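Local coordinates for protein 4-dehydrase (Streptomyces venezuelae, PDB 2PO3) that is probably a pyridoxal phosphate-dependent aminotransferase, acting on a TDP-linked sugar in the biosynthesis of desosamine, at residues R68-T73 with A209-D214. Numbering follows the deposited sequence.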
# COMPACT_ATOMS: atom_id res chain seq x y z
N ARG A 68 -0.37 10.32 -21.43
CA ARG A 68 -1.71 9.77 -21.62
C ARG A 68 -2.21 8.90 -20.52
O ARG A 68 -3.42 8.86 -20.29
CB ARG A 68 -1.81 8.95 -22.88
CG ARG A 68 -1.49 9.79 -24.11
CD ARG A 68 -1.19 8.97 -25.37
NE ARG A 68 -0.30 9.72 -26.24
CZ ARG A 68 0.86 9.27 -26.68
NH1 ARG A 68 1.29 8.06 -26.35
NH2 ARG A 68 1.60 10.05 -27.47
N HIS A 69 -1.30 8.20 -19.85
CA HIS A 69 -1.75 7.31 -18.81
C HIS A 69 -1.18 7.48 -17.41
O HIS A 69 -0.04 7.89 -17.23
CB HIS A 69 -1.52 5.85 -19.28
CG HIS A 69 -1.56 5.65 -20.77
ND1 HIS A 69 -2.68 5.16 -21.42
CD2 HIS A 69 -0.60 5.89 -21.73
CE1 HIS A 69 -2.39 5.11 -22.73
NE2 HIS A 69 -1.15 5.54 -22.95
N ALA A 70 -2.01 7.11 -16.43
CA ALA A 70 -1.71 7.12 -15.01
C ALA A 70 -2.49 6.07 -14.25
O ALA A 70 -3.69 5.91 -14.45
CB ALA A 70 -2.04 8.44 -14.34
N VAL A 71 -1.79 5.35 -13.38
CA VAL A 71 -2.40 4.34 -12.54
C VAL A 71 -2.17 4.84 -11.11
O VAL A 71 -1.01 5.00 -10.74
CB VAL A 71 -1.71 2.98 -12.74
CG1 VAL A 71 -2.26 1.92 -11.83
CG2 VAL A 71 -1.76 2.52 -14.20
N ALA A 72 -3.24 5.12 -10.35
CA ALA A 72 -3.23 5.61 -8.98
C ALA A 72 -2.82 4.47 -8.03
O ALA A 72 -3.25 3.33 -8.19
CB ALA A 72 -4.59 6.23 -8.64
N THR A 73 -1.95 4.75 -7.04
CA THR A 73 -1.50 3.69 -6.15
C THR A 73 -1.64 4.06 -4.68
O THR A 73 -1.91 5.21 -4.33
CB THR A 73 -0.00 3.32 -6.48
OG1 THR A 73 0.87 4.41 -6.26
CG2 THR A 73 0.24 2.80 -7.91
N ALA A 209 1.24 7.49 -8.02
CA ALA A 209 0.85 7.32 -9.42
C ALA A 209 2.03 7.09 -10.31
O ALA A 209 3.04 7.79 -10.22
CB ALA A 209 0.19 8.53 -10.03
N VAL A 210 1.87 6.11 -11.18
CA VAL A 210 2.86 5.76 -12.16
C VAL A 210 2.28 6.31 -13.45
O VAL A 210 1.16 5.94 -13.81
CB VAL A 210 3.05 4.26 -12.27
CG1 VAL A 210 4.24 3.94 -13.17
CG2 VAL A 210 3.30 3.72 -10.87
N VAL A 211 3.02 7.22 -14.08
CA VAL A 211 2.58 7.85 -15.31
C VAL A 211 3.47 7.49 -16.51
O VAL A 211 4.70 7.42 -16.41
CB VAL A 211 2.40 9.36 -15.22
CG1 VAL A 211 1.35 9.72 -14.18
CG2 VAL A 211 3.75 10.04 -14.95
N THR A 212 2.83 7.28 -17.65
CA THR A 212 3.55 6.92 -18.85
C THR A 212 2.72 7.13 -20.10
O THR A 212 1.48 7.14 -20.06
CB THR A 212 3.96 5.44 -18.79
OG1 THR A 212 4.82 5.14 -19.88
CG2 THR A 212 2.72 4.54 -18.80
N ASP A 213 3.42 7.26 -21.23
CA ASP A 213 2.73 7.43 -22.50
C ASP A 213 2.50 6.05 -23.15
O ASP A 213 1.67 5.88 -24.05
CB ASP A 213 3.47 8.42 -23.41
CG ASP A 213 2.81 9.77 -23.52
OD1 ASP A 213 1.63 10.00 -23.23
OD2 ASP A 213 3.64 10.67 -23.99
N ASP A 214 3.24 5.07 -22.63
CA ASP A 214 3.23 3.67 -23.05
C ASP A 214 2.03 2.89 -22.53
O ASP A 214 2.02 2.41 -21.39
CB ASP A 214 4.51 3.00 -22.55
CG ASP A 214 4.69 1.66 -23.16
OD1 ASP A 214 3.79 1.04 -23.67
OD2 ASP A 214 5.90 1.22 -23.05
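Arg68 and Asp213 close one end of an antiparallel strand pair by stacking their flat ends. Asp213 OD1 lies over one guanidinium face, toward its rim, with the two planes 16° apart. It is 3.6 Å from Arg68 NE and well out of the guanidinium plane, so this salt bridge rests on charge alone. The same oxygen accepts from the backbone, Arg68 N to Asp213 OD1 being 2.7 Å. Arg68 sets CG beside its own N (chi1 -60°), which brings CG within 3.2 Å of Asp213 OD1 and carries the extended chain across the carboxylate. Weak hydrogen bonds from Arg68 NH1 and His69 NE2 converge on Asp213 O; the latter spans 3.0 Å. The imidazole turns its edge to the Thr212 and Asp213 carbonyls, while Arg68 CB sits over one ring face. With an alanine at Asp213, Arg68 N is likely to lose this acceptor and the guanidinium its stacked countercharge, freeing it to turn.

Beyond this end, His69 with Thr212 and Val71 with Val210 are hydrogen-bonded pairs. Between them, Ala70 CB meets Val211 CG1 at 3.6 Å. Thr212 OG1 accepts from Asp214 N in an ST turn and also bonds Asp190 O. Asp214 then stands at the N-cap of helix 215-225, which packs on the face of His69, Val71 and Thr212, whereas helix 52-65 covers the alanines and Val211. Strand 208-212, antiparallel to edge strand 69-73 and to strand 191-195, belongs to a mixed seven-stranded sheet, as in the large domain of fold-type I pyridoxal phosphate enzymes.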